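Local coordinates for protein Zn-dependent hydrolase of metallo-beta-lactamase superfamily TM0207 (Thermotoga maritima, PDB 1VJN) that is probably a zinc-dependent hydrolase with the metallo-beta-lactamase fold, although its natural substrate is not established, at residues 166-171 with 203-208; 20-25 with 44-49; 142-147 with 155-160; 108-113 with 134-139. One frame throughout, in Å; residues are numbered along the deposited sequence.

Interaction 1: 166-171 with 203-208; sequences AKVIIP and LELFEK
No flat group lies in the contact where L203 meets V168 and I170: it is made of methyl groups. The ring of F206 stands to one side and meets the ring of H12, from the N-terminal histidine run. The centre of the contact is CD2 of L203. It lies 4.1 Å from CG1 of V168 and 4.0 Å from CD1 of I170. Within the strand, CG1 of V168 is itself 4.1 Å from CD1 of I170, which makes a nearly even triangle of methyls. V168 and L203 approach tip to tip. I170 and L203 instead pass alongside each other, running in opposite directions. CG of L203 is anti to the backbone N (chi1 -178°), and this extends the leucine across the gap between the strands. The two strands belong to different sheets of the beta-sandwich of this superfamily. Strand 168-172 is an inner strand of the eight-stranded sheet, and strand 202-205 is an edge of the six-stranded one. The segment axes come within 11.4 Å and run nearly antiparallel, at 165°, a spacing that side chains must fill. L205 adds a looser touch, its CD2 lying 4.5 Å from CG2 of V168. It is partly exposed, whereas V168, I170 and L203 are buried. L205 also packs on M13 of the strand beside it and on V141 of the facing sheet.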
loop_
_atom_site.group_PDB
_atom_site.type_symbol
_atom_site.label_atom_id
_atom_site.label_comp_id
_atom_site.label_asym_id
_atom_site.label_seq_id
_atom_site.Cartn_x
_atom_site.Cartn_y
_atom_site.Cartn_z
ATOM N N ALA A 166 -11.421 -5.296 -3.659
ATOM C CA ALA A 166 -10.115 -5.802 -3.161
ATOM C C ALA A 166 -10.266 -7.202 -2.579
ATOM O O ALA A 166 -11.232 -7.477 -1.863
ATOM C CB ALA A 166 -9.571 -4.893 -2.079
ATOM N N LYS A 167 -9.291 -8.063 -2.851
ATOM C CA LYS A 167 -9.293 -9.421 -2.336
ATOM C C LYS A 167 -8.412 -9.510 -1.091
ATOM O O LYS A 167 -8.929 -9.629 0.014
ATOM C CB LYS A 167 -8.806 -10.382 -3.420
ATOM C CG LYS A 167 -9.627 -10.361 -4.671
ATOM C CD LYS A 167 -11.039 -10.852 -4.382
ATOM C CE LYS A 167 -11.981 -10.602 -5.567
ATOM N NZ LYS A 167 -13.304 -10.056 -5.114
ATOM N N VAL A 168 -7.091 -9.468 -1.265
ATOM C CA VAL A 168 -6.196 -9.373 -0.133
ATOM C C VAL A 168 -6.184 -7.946 0.293
ATOM O O VAL A 168 -5.928 -7.056 -0.519
ATOM C CB VAL A 168 -4.784 -9.798 -0.461
ATOM C CG1 VAL A 168 -3.823 -9.472 0.715
ATOM C CG2 VAL A 168 -4.761 -11.289 -0.774
ATOM N N ILE A 169 -6.508 -7.718 1.564
ATOM C CA ILE A 169 -6.503 -6.391 2.150
ATOM C C ILE A 169 -5.480 -6.294 3.300
ATOM O O ILE A 169 -5.583 -7.041 4.289
ATOM C CB ILE A 169 -7.902 -6.053 2.702
ATOM C CG1 ILE A 169 -8.945 -5.937 1.584
ATOM C CG2 ILE A 169 -7.816 -4.761 3.452
ATOM C CD1 ILE A 169 -10.408 -6.019 2.063
ATOM N N ILE A 170 -4.524 -5.367 3.201
ATOM C CA ILE A 170 -3.548 -5.224 4.242
ATOM C C ILE A 170 -3.704 -3.837 4.848
ATOM O O ILE A 170 -3.447 -2.833 4.163
ATOM C CB ILE A 170 -2.114 -5.459 3.699
ATOM C CG1 ILE A 170 -1.954 -6.878 3.111
ATOM C CG2 ILE A 170 -1.072 -5.186 4.769
ATOM C CD1 ILE A 170 -0.833 -7.047 2.101
ATOM N N PRO A 171 -4.155 -3.760 6.115
ATOM C CA PRO A 171 -4.287 -2.438 6.784
ATOM C C PRO A 171 -2.911 -1.838 7.158
ATOM O O PRO A 171 -1.916 -2.570 7.389
ATOM C CB PRO A 171 -5.067 -2.754 8.075
ATOM C CG PRO A 171 -4.744 -4.239 8.374
ATOM C CD PRO A 171 -4.560 -4.892 7.002
ATOM N N LEU A 203 4.559 -11.510 3.117
ATOM C CA LEU A 203 3.460 -12.246 2.535
ATOM C C LEU A 203 3.862 -12.680 1.140
ATOM O O LEU A 203 4.253 -11.849 0.324
ATOM C CB LEU A 203 2.232 -11.369 2.462
ATOM C CG LEU A 203 0.963 -12.021 1.904
ATOM C CD1 LEU A 203 0.454 -13.085 2.877
ATOM C CD2 LEU A 203 -0.059 -10.923 1.677
ATOM N N GLU A 204 3.782 -13.973 0.861
ATOM C CA GLU A 204 3.975 -14.473 -0.499
ATOM C C GLU A 204 2.647 -14.923 -1.082
ATOM O O GLU A 204 1.837 -15.530 -0.372
ATOM C CB GLU A 204 4.987 -15.605 -0.531
ATOM C CG GLU A 204 6.387 -15.083 -0.318
ATOM C CD GLU A 204 7.399 -16.192 -0.251
ATOM O OE1 GLU A 204 7.666 -16.779 -1.324
ATOM O OE2 GLU A 204 7.909 -16.466 0.872
ATOM N N LEU A 205 2.412 -14.588 -2.351
ATOM C CA LEU A 205 1.217 -15.031 -3.086
ATOM C C LEU A 205 1.693 -15.817 -4.260
ATOM O O LEU A 205 2.583 -15.381 -4.980
ATOM C CB LEU A 205 0.400 -13.855 -3.620
ATOM C CG LEU A 205 -0.045 -12.776 -2.650
ATOM C CD1 LEU A 205 -0.913 -11.812 -3.420
ATOM C CD2 LEU A 205 -0.817 -13.323 -1.445
ATOM N N PHE A 206 1.113 -16.992 -4.442
ATOM C CA PHE A 206 1.529 -17.914 -5.477
ATOM C C PHE A 206 0.529 -17.960 -6.633
ATOM O O PHE A 206 0.788 -18.602 -7.648
ATOM C CB PHE A 206 1.752 -19.291 -4.847
ATOM C CG PHE A 206 2.775 -19.269 -3.758
ATOM C CD1 PHE A 206 4.119 -19.447 -4.045
ATOM C CD2 PHE A 206 2.405 -19.007 -2.447
ATOM C CE1 PHE A 206 5.081 -19.399 -3.048
ATOM C CE2 PHE A 206 3.366 -18.963 -1.437
ATOM C CZ PHE A 206 4.709 -19.152 -1.751
ATOM N N GLU A 207 -0.592 -17.263 -6.483
ATOM C CA GLU A 207 -1.571 -17.122 -7.541
ATOM C C GLU A 207 -2.405 -15.876 -7.288
ATOM O O GLU A 207 -2.377 -15.309 -6.199
ATOM C CB GLU A 207 -2.488 -18.332 -7.576
ATOM C CG GLU A 207 -3.335 -18.516 -6.327
ATOM C CD GLU A 207 -4.304 -19.691 -6.431
ATOM O OE1 GLU A 207 -4.213 -20.471 -7.407
ATOM O OE2 GLU A 207 -5.177 -19.826 -5.540
ATOM N N LYS A 208 -3.182 -15.480 -8.286
ATOM C CA LYS A 208 -4.054 -14.320 -8.144
ATOM C C LYS A 208 -5.093 -14.659 -7.070
ATOM O O LYS A 208 -5.710 -15.712 -7.139
ATOM C CB LYS A 208 -4.727 -13.980 -9.490
ATOM C CG LYS A 208 -5.575 -12.688 -9.473
ATOM C CD LYS A 208 -6.946 -12.904 -10.106
ATOM C CE LYS A 208 -6.988 -12.494 -11.550
ATOM N NZ LYS A 208 -7.424 -11.074 -11.664
#

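Interaction 2: 20-25 with 44-49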
loop_
_atom_site.group_PDB
_atom_site.type_symbol
_atom_site.label_atom_id
_atom_site.label_comp_id
_atom_site.label_asym_id
_atom_site.label_seq_id
_atom_site.Cartn_x
_atom_site.Cartn_y
_atom_site.Cartn_z
ATOM N N HIS A 20 5.539 1.516 9.026
ATOM C CA HIS A 20 4.964 2.709 8.487
ATOM C C HIS A 20 4.259 2.354 7.146
ATOM O O HIS A 20 3.471 1.444 7.148
ATOM C CB HIS A 20 6.005 3.827 8.427
ATOM C CG HIS A 20 6.534 4.235 9.778
ATOM N ND1 HIS A 20 5.769 4.920 10.705
ATOM C CD2 HIS A 20 7.742 4.053 10.359
ATOM C CE1 HIS A 20 6.483 5.139 11.791
ATOM N NE2 HIS A 20 7.687 4.630 11.604
ATOM N N ALA A 21 4.502 3.051 6.041
ATOM C CA ALA A 21 3.821 2.732 4.748
ATOM C C ALA A 21 4.845 2.137 3.750
ATOM O O ALA A 21 4.600 2.116 2.549
ATOM C CB ALA A 21 3.210 3.992 4.161
ATOM N N CYS A 22 5.978 1.688 4.289
ATOM C CA CYS A 22 7.110 1.130 3.521
ATOM C C CYS A 22 7.082 -0.384 3.337
ATOM O O CYS A 22 7.267 -1.161 4.269
ATOM C CB CYS A 22 8.426 1.507 4.165
ATOM S SG CYS A 22 9.826 0.932 3.171
ATOM N N PHE A 23 6.821 -0.776 2.104
ATOM C CA PHE A 23 6.789 -2.142 1.649
ATOM C C PHE A 23 7.734 -2.359 0.477
ATOM O O PHE A 23 7.894 -1.468 -0.370
ATOM C CB PHE A 23 5.389 -2.448 1.116
ATOM C CG PHE A 23 4.299 -2.339 2.139
ATOM C CD1 PHE A 23 3.750 -1.103 2.458
ATOM C CD2 PHE A 23 3.789 -3.467 2.733
ATOM C CE1 PHE A 23 2.743 -0.991 3.402
ATOM C CE2 PHE A 23 2.769 -3.362 3.669
ATOM C CZ PHE A 23 2.248 -2.125 4.001
ATOM N N ALA A 24 8.351 -3.526 0.427
ATOM C CA ALA A 24 9.021 -3.988 -0.800
ATOM C C ALA A 24 8.086 -4.983 -1.442
ATOM O O ALA A 24 7.640 -5.955 -0.788
ATOM C CB ALA A 24 10.408 -4.614 -0.536
ATOM N N LEU A 25 7.750 -4.702 -2.703
ATOM C CA LEU A 25 7.001 -5.615 -3.586
ATOM C C LEU A 25 7.924 -6.226 -4.611
ATOM O O LEU A 25 8.584 -5.516 -5.369
ATOM C CB LEU A 25 5.892 -4.860 -4.344
ATOM C CG LEU A 25 5.040 -3.917 -3.531
ATOM C CD1 LEU A 25 4.109 -3.131 -4.460
ATOM C CD2 LEU A 25 4.265 -4.692 -2.503
ATOM N N PRO A 44 13.819 0.278 12.018
ATOM C CA PRO A 44 15.037 -0.361 11.494
ATOM C C PRO A 44 15.152 -0.202 9.972
ATOM O O PRO A 44 14.229 -0.577 9.234
ATOM C CB PRO A 44 14.882 -1.840 11.895
ATOM C CG PRO A 44 13.462 -1.986 12.385
ATOM C CD PRO A 44 13.029 -0.630 12.868
ATOM N N ILE A 45 16.281 0.338 9.515
ATOM C CA ILE A 45 16.444 0.737 8.110
ATOM C C ILE A 45 16.126 -0.409 7.125
ATOM O O ILE A 45 16.695 -1.499 7.243
ATOM C CB ILE A 45 17.879 1.272 7.859
ATOM N N PRO A 46 15.209 -0.173 6.177
ATOM C CA PRO A 46 14.985 -1.118 5.074
ATOM C C PRO A 46 16.286 -1.410 4.329
ATOM O O PRO A 46 16.885 -0.499 3.754
ATOM C CB PRO A 46 13.986 -0.384 4.153
ATOM C CG PRO A 46 13.322 0.678 5.011
ATOM C CD PRO A 46 14.301 0.991 6.111
ATOM N N ASN A 47 16.732 -2.659 4.363
ATOM C CA ASN A 47 17.986 -3.035 3.724
ATOM C C ASN A 47 17.649 -3.775 2.436
ATOM O O ASN A 47 17.580 -5.013 2.429
ATOM C CB ASN A 47 18.798 -3.918 4.681
ATOM C CG ASN A 47 20.303 -3.684 4.581
ATOM O OD1 ASN A 47 20.792 -3.049 3.645
ATOM N ND2 ASN A 47 21.044 -4.198 5.565
ATOM N N VAL A 48 17.412 -3.030 1.353
ATOM C CA VAL A 48 16.848 -3.622 0.119
ATOM C C VAL A 48 17.294 -2.911 -1.176
ATOM O O VAL A 48 17.483 -1.694 -1.167
ATOM C CB VAL A 48 15.295 -3.694 0.261
ATOM C CG1 VAL A 48 14.553 -3.417 -1.060
ATOM C CG2 VAL A 48 14.883 -5.057 0.865
ATOM N N THR A 49 17.455 -3.699 -2.258
ATOM C CA THR A 49 17.852 -3.227 -3.596
ATOM C C THR A 49 16.659 -3.017 -4.566
ATOM O O THR A 49 16.036 -3.968 -5.037
ATOM C CB THR A 49 18.846 -4.211 -4.254
ATOM O OG1 THR A 49 20.132 -4.117 -3.631
ATOM C CG2 THR A 49 19.148 -3.817 -5.698
#
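C22 and P46 make one of two small apolar touches here, and A24 and V48 make the other. The thiol of C22 is anti to the backbone N (chi1 -176°). The CB of C22 points toward segment 44-49, and this torsion sets SG beside the proline ring. SG lies 4.0 Å from CG of P46 and 4.5 Å from CB of P46. The ring, with its C-gamma exo, thus offers its CB-CG side to the sulfur. A24 has no torsion to choose, and its CB meets the branched end of V48. CG1 of V48 is 4.3 Å from CB of A24, and CG2 of V48 follows at 4.7 Å from the same carbon. The first torsion of V48 is 144°, well off a staggered value. The backbones follow the same order, C22 beside P46 and A24 beside V48. Strand 22-27 is an inner strand of the six-stranded sheet of the metallo-beta-lactamase sandwich. Segment 44-49 is an irregular connection laid over the outer face of that sheet, between strands 30-34 and 52-54. V48 also rests on T31, V33 and F18, so it spans three strands. The other face of strand 22-27 carries F23, whose ring stacks on W17. N47 OD1 takes a weak hydrogen bond from K69.

Interaction 3: 142-147 with 155-160; sequences LLVPVG and KEAKEV
A157 sets its CB among V144, P145 and V146. Two of the touches are apolar. CG2 of V144 is 3.6 Å from CB of A157. CG1 of V146 reaches the same carbon at 3.7 Å. In V144 the touching CG2 is anti to the backbone N (chi1 64° to CG1). In V146 the touching CG1 lies beside the backbone N, anti to the carbonyl carbon (chi1 -58°). A wider pairing continues down the helix, with CD2 of L142 4.7 Å from CG1 of V160. One polar atom joins the group: the carbonyl O of P145 lies 3.7 Å from CB of A157, a van der Waals contact. Strand 141-145, helix 154-163 and strand 168-172 form a beta-alpha-beta unit, and this contact seats the helix on the first strand. The small alanine lets the helix come close, with CA of A157 6.0 Å from CA of V146. F189 of helix 187-190 packs against both. The helix has its own hydrogen bonds, and the strand pairs with its neighbours in the sheet. E159 N donates to K155 O, and V160 N to E156 O. E156 OE1 accepts from G153 N, and K158 forms a salt bridge with D162 one turn on.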
loop_
_atom_site.group_PDB
_atom_site.type_symbol
_atom_site.label_atom_id
_atom_site.label_comp_id
_atom_site.label_asym_id
_atom_site.label_seq_id
_atom_site.Cartn_x
_atom_site.Cartn_y
_atom_site.Cartn_z
ATOM N N LEU A 142 -4.780 -4.805 -1.763
ATOM C CA LEU A 142 -4.950 -3.439 -1.314
ATOM C C LEU A 142 -4.195 -3.142 0.008
ATOM O O LEU A 142 -4.396 -3.813 1.008
ATOM C CB LEU A 142 -6.451 -3.134 -1.147
ATOM C CG LEU A 142 -6.793 -1.694 -0.811
ATOM C CD1 LEU A 142 -6.307 -0.717 -1.891
ATOM C CD2 LEU A 142 -8.292 -1.641 -0.646
ATOM N N LEU A 143 -3.365 -2.108 -0.015
ATOM C CA LEU A 143 -2.680 -1.597 1.169
ATOM C C LEU A 143 -3.425 -0.341 1.588
ATOM O O LEU A 143 -3.440 0.655 0.844
ATOM C CB LEU A 143 -1.232 -1.292 0.845
ATOM C CG LEU A 143 -0.493 -2.431 0.097
ATOM C CD1 LEU A 143 0.937 -1.980 -0.250
ATOM C CD2 LEU A 143 -0.452 -3.672 0.862
ATOM N N VAL A 144 -4.072 -0.388 2.761
ATOM C CA VAL A 144 -5.099 0.637 3.080
ATOM C C VAL A 144 -4.897 1.176 4.519
ATOM O O VAL A 144 -4.733 0.402 5.435
ATOM C CB VAL A 144 -6.560 0.062 2.845
ATOM C CG1 VAL A 144 -6.857 -1.062 3.769
ATOM C CG2 VAL A 144 -7.636 1.115 3.060
ATOM N N PRO A 145 -4.845 2.506 4.699
ATOM C CA PRO A 145 -4.739 3.097 6.003
ATOM C C PRO A 145 -6.070 2.988 6.743
ATOM O O PRO A 145 -7.102 3.060 6.104
ATOM C CB PRO A 145 -4.416 4.575 5.694
ATOM C CG PRO A 145 -5.012 4.831 4.390
ATOM C CD PRO A 145 -4.912 3.543 3.661
ATOM N N VAL A 146 -6.033 2.771 8.059
ATOM C CA VAL A 146 -7.229 2.598 8.855
ATOM C C VAL A 146 -7.235 3.303 10.224
ATOM O O VAL A 146 -8.123 3.047 11.036
ATOM C CB VAL A 146 -7.482 1.078 9.126
ATOM C CG1 VAL A 146 -7.620 0.304 7.807
ATOM C CG2 VAL A 146 -6.379 0.449 10.035
ATOM N N GLY A 147 -6.259 4.165 10.499
ATOM C CA GLY A 147 -6.166 4.797 11.822
ATOM C C GLY A 147 -7.131 5.935 12.135
ATOM O O GLY A 147 -7.230 6.318 13.301
ATOM N N LYS A 155 -14.274 2.102 8.932
ATOM C CA LYS A 155 -15.428 1.909 8.112
ATOM C C LYS A 155 -15.233 2.462 6.711
ATOM O O LYS A 155 -15.662 1.861 5.741
ATOM C CB LYS A 155 -16.646 2.528 8.770
ATOM C CG LYS A 155 -16.946 1.944 10.161
ATOM C CD LYS A 155 -18.307 2.449 10.707
ATOM C CE LYS A 155 -18.865 1.525 11.847
ATOM N NZ LYS A 155 -20.304 1.834 12.244
ATOM N N GLU A 156 -14.566 3.609 6.592
ATOM C CA GLU A 156 -14.303 4.185 5.294
ATOM C C GLU A 156 -13.298 3.304 4.549
ATOM O O GLU A 156 -13.351 3.225 3.338
ATOM C CB GLU A 156 -13.698 5.578 5.426
ATOM C CG GLU A 156 -14.645 6.640 5.967
ATOM C CD GLU A 156 -13.886 7.891 6.404
ATOM O OE1 GLU A 156 -13.009 7.817 7.329
ATOM O OE2 GLU A 156 -14.163 8.937 5.817
ATOM N N ALA A 157 -12.359 2.668 5.260
ATOM C CA ALA A 157 -11.397 1.785 4.568
ATOM C C ALA A 157 -12.086 0.568 3.976
ATOM O O ALA A 157 -11.768 0.155 2.854
ATOM C CB ALA A 157 -10.291 1.366 5.470
ATOM N N LYS A 158 -13.020 -0.020 4.704
ATOM C CA LYS A 158 -13.789 -1.145 4.149
ATOM C C LYS A 158 -14.619 -0.700 2.925
ATOM O O LYS A 158 -14.773 -1.449 1.970
ATOM C CB LYS A 158 -14.726 -1.779 5.187
ATOM C CG LYS A 158 -15.349 -3.087 4.725
ATOM C CD LYS A 158 -16.236 -3.704 5.816
ATOM C CE LYS A 158 -16.857 -5.024 5.376
ATOM N NZ LYS A 158 -17.380 -4.897 3.997
ATOM N N GLU A 159 -15.184 0.498 2.986
ATOM C CA GLU A 159 -15.968 1.056 1.864
ATOM C C GLU A 159 -15.111 1.178 0.575
ATOM O O GLU A 159 -15.510 0.746 -0.524
ATOM C CB GLU A 159 -16.510 2.400 2.305
ATOM C CG GLU A 159 -17.635 2.953 1.477
ATOM C CD GLU A 159 -18.165 4.282 2.023
ATOM O OE1 GLU A 159 -18.028 4.559 3.255
ATOM O OE2 GLU A 159 -18.724 5.056 1.196
ATOM N N VAL A 160 -13.913 1.712 0.752
ATOM C CA VAL A 160 -12.915 1.791 -0.309
ATOM C C VAL A 160 -12.504 0.404 -0.783
ATOM O O VAL A 160 -12.430 0.143 -1.982
ATOM C CB VAL A 160 -11.657 2.590 0.153
ATOM C CG1 VAL A 160 -10.519 2.469 -0.823
ATOM C CG2 VAL A 160 -11.987 4.061 0.321
#

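Interaction 4: 108-113 with 134-139; sequences VFVFEG and EEIGEI
V110 and I136 meet through branches set by their first torsions. In V110, CG1 stands anti to the backbone N (chi1 -178°) and CG2 beside it, so the two methyls fork toward different isoleucines. CG2 touches I136, its distance to CG2 of I136 being 3.8 Å. CG1 touches I139, lying 4.1 Å from CD1 of I139. In I136 the chain through CG1 stays beside the backbone N (chi1 -67°), and its CD1 reaches V108, two residues earlier on the same face of the strand. There CD1 of I136 is 3.9 Å from CG1 of V108. V108 and I136 cross at about a right angle, while V110 meets both isoleucines at a slant. I136 thus straddles two valines of one strand face. The contact lays the end of helix 130-136 on the outer face of the eight-stranded sheet. This is the helix-on-sheet layer of the alpha-beta/beta-alpha sandwich. F109 and F111 point to the other face of strand 105-113, and F111 there meets L25 and M27 of the second sheet. G137 leaves the helix with a positive phi of 78°. The turn lets I139 come back to the sheet after I136. L164 packs against both isoleucines, and C119 of the neighbouring strand does the same. Near the helix end, the carbonyl O of E135 accepts a hydrogen bond from K89 NZ.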
loop_
_atom_site.group_PDB
_atom_site.type_symbol
_atom_site.label_atom_id
_atom_site.label_comp_id
_atom_site.label_asym_id
_atom_site.label_seq_id
_atom_site.Cartn_x
_atom_site.Cartn_y
_atom_site.Cartn_z
ATOM N N VAL A 108 -1.814 7.779 -4.833
ATOM C CA VAL A 108 -2.108 6.357 -4.812
ATOM C C VAL A 108 -1.371 5.742 -5.998
ATOM O O VAL A 108 -1.440 6.247 -7.125
ATOM C CB VAL A 108 -3.640 6.161 -5.006
ATOM C CG1 VAL A 108 -3.977 4.766 -5.274
ATOM C CG2 VAL A 108 -4.414 6.740 -3.816
ATOM N N PHE A 109 -0.639 4.673 -5.758
ATOM C CA PHE A 109 0.044 3.975 -6.839
ATOM C C PHE A 109 -0.539 2.622 -7.071
ATOM O O PHE A 109 -0.858 1.906 -6.132
ATOM C CB PHE A 109 1.550 3.856 -6.508
ATOM C CG PHE A 109 2.277 5.148 -6.698
ATOM C CD1 PHE A 109 2.575 5.583 -7.974
ATOM C CD2 PHE A 109 2.647 5.944 -5.628
ATOM C CE1 PHE A 109 3.198 6.763 -8.168
ATOM C CE2 PHE A 109 3.281 7.149 -5.852
ATOM C CZ PHE A 109 3.560 7.546 -7.084
ATOM N N VAL A 110 -0.664 2.251 -8.329
ATOM C CA VAL A 110 -1.148 0.956 -8.681
ATOM C C VAL A 110 -0.035 0.220 -9.454
ATOM O O VAL A 110 0.516 0.738 -10.407
ATOM C CB VAL A 110 -2.411 1.073 -9.515
ATOM C CG1 VAL A 110 -2.959 -0.289 -9.849
ATOM C CG2 VAL A 110 -3.474 1.862 -8.761
ATOM N N PHE A 111 0.273 -0.983 -9.031
ATOM C CA PHE A 111 1.302 -1.808 -9.672
ATOM C C PHE A 111 0.627 -3.018 -10.319
ATOM O O PHE A 111 -0.145 -3.751 -9.678
ATOM C CB PHE A 111 2.340 -2.245 -8.650
ATOM C CG PHE A 111 2.812 -1.122 -7.792
ATOM C CD1 PHE A 111 3.823 -0.282 -8.231
ATOM C CD2 PHE A 111 2.238 -0.883 -6.567
ATOM C CE1 PHE A 111 4.254 0.751 -7.465
ATOM C CE2 PHE A 111 2.662 0.165 -5.796
ATOM C CZ PHE A 111 3.654 0.991 -6.241
ATOM N N GLU A 112 0.906 -3.210 -11.596
ATOM C CA GLU A 112 0.280 -4.274 -12.367
ATOM C C GLU A 112 1.390 -5.193 -12.815
ATOM O O GLU A 112 2.275 -4.774 -13.554
ATOM C CB GLU A 112 -0.493 -3.690 -13.552
ATOM C CG GLU A 112 -1.276 -4.710 -14.372
ATOM C CD GLU A 112 -2.443 -4.104 -15.171
ATOM O OE1 GLU A 112 -2.679 -2.871 -15.116
ATOM O OE2 GLU A 112 -3.155 -4.876 -15.857
ATOM N N GLY A 113 1.369 -6.427 -12.318
ATOM C CA GLY A 113 2.452 -7.366 -12.581
ATOM C C GLY A 113 2.121 -8.789 -12.213
ATOM O O GLY A 113 1.565 -9.049 -11.148
ATOM N N GLU A 134 -12.683 4.786 -10.766
ATOM C CA GLU A 134 -12.690 4.448 -12.195
ATOM C C GLU A 134 -11.264 4.341 -12.747
ATOM O O GLU A 134 -10.933 3.405 -13.463
ATOM C CB GLU A 134 -13.480 5.503 -12.949
ATOM C CG GLU A 134 -13.633 5.277 -14.441
ATOM C CD GLU A 134 -14.562 6.313 -15.094
ATOM O OE1 GLU A 134 -14.719 7.445 -14.567
ATOM O OE2 GLU A 134 -15.148 5.992 -16.143
ATOM N N GLU A 135 -10.424 5.286 -12.354
ATOM C CA GLU A 135 -9.004 5.300 -12.685
ATOM C C GLU A 135 -8.224 4.197 -11.965
ATOM O O GLU A 135 -7.313 3.645 -12.533
ATOM C CB GLU A 135 -8.415 6.666 -12.291
ATOM C CG GLU A 135 -7.111 7.047 -12.975
ATOM C CD GLU A 135 -6.782 8.567 -12.932
ATOM O OE1 GLU A 135 -7.588 9.370 -12.354
ATOM O OE2 GLU A 135 -5.698 8.960 -13.470
ATOM N N ILE A 136 -8.537 3.878 -10.712
ATOM C CA ILE A 136 -7.761 2.825 -10.044
ATOM C C ILE A 136 -8.139 1.428 -10.581
ATOM O O ILE A 136 -7.261 0.598 -10.844
ATOM C CB ILE A 136 -7.844 2.941 -8.503
ATOM C CG1 ILE A 136 -7.142 4.225 -8.060
ATOM C CG2 ILE A 136 -7.186 1.706 -7.800
ATOM C CD1 ILE A 136 -7.542 4.639 -6.725
ATOM N N GLY A 137 -9.428 1.180 -10.766
ATOM C CA GLY A 137 -9.926 -0.123 -11.234
ATOM C C GLY A 137 -9.973 -1.190 -10.157
ATOM O O GLY A 137 -9.655 -0.914 -9.006
ATOM N N GLU A 138 -10.355 -2.423 -10.523
ATOM C CA GLU A 138 -10.348 -3.536 -9.568
ATOM C C GLU A 138 -8.941 -3.852 -9.076
ATOM O O GLU A 138 -8.016 -3.846 -9.846
ATOM C CB GLU A 138 -11.053 -4.763 -10.138
ATOM C CG GLU A 138 -12.500 -4.427 -10.475
ATOM C CD GLU A 138 -13.451 -5.580 -10.240
ATOM O OE1 GLU A 138 -13.055 -6.747 -10.489
ATOM O OE2 GLU A 138 -14.594 -5.299 -9.800
ATOM N N ILE A 139 -8.797 -4.054 -7.767
ATOM C CA ILE A 139 -7.519 -4.316 -7.119
ATOM C C ILE A 139 -7.502 -5.750 -6.561
ATOM O O ILE A 139 -8.489 -6.225 -6.010
ATOM C CB ILE A 139 -7.298 -3.273 -6.005
ATOM C CG1 ILE A 139 -7.079 -1.884 -6.639
ATOM C CG2 ILE A 139 -6.138 -3.628 -5.146
ATOM C CD1 ILE A 139 -6.147 -1.878 -7.865
#

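Overall arrangement
Interactions 1, 3 and 4 all reach the eight-stranded sheet, and interactions 1 and 2 the six-stranded one. Along the chain the order is 2, 4, 3, 1, each closing before the next opens. Interactions 3 and 4 place helices on the large sheet, their centres 15 Å apart. Interaction 1 joins the two sheets, and interaction 2 covers the small one from outside. Probable backbone hydrogen bonds of L142 with V168 and I170 tie interactions 1 and 3. Interaction 2 lies about 21 Å, centre to centre, from interactions 3 and 4. F23 against L143 and L25 against F111 link them through the sandwich core. Together they hold the two sheets face to face with helices outside, the layered frame of the metallo-beta-lactamase fold.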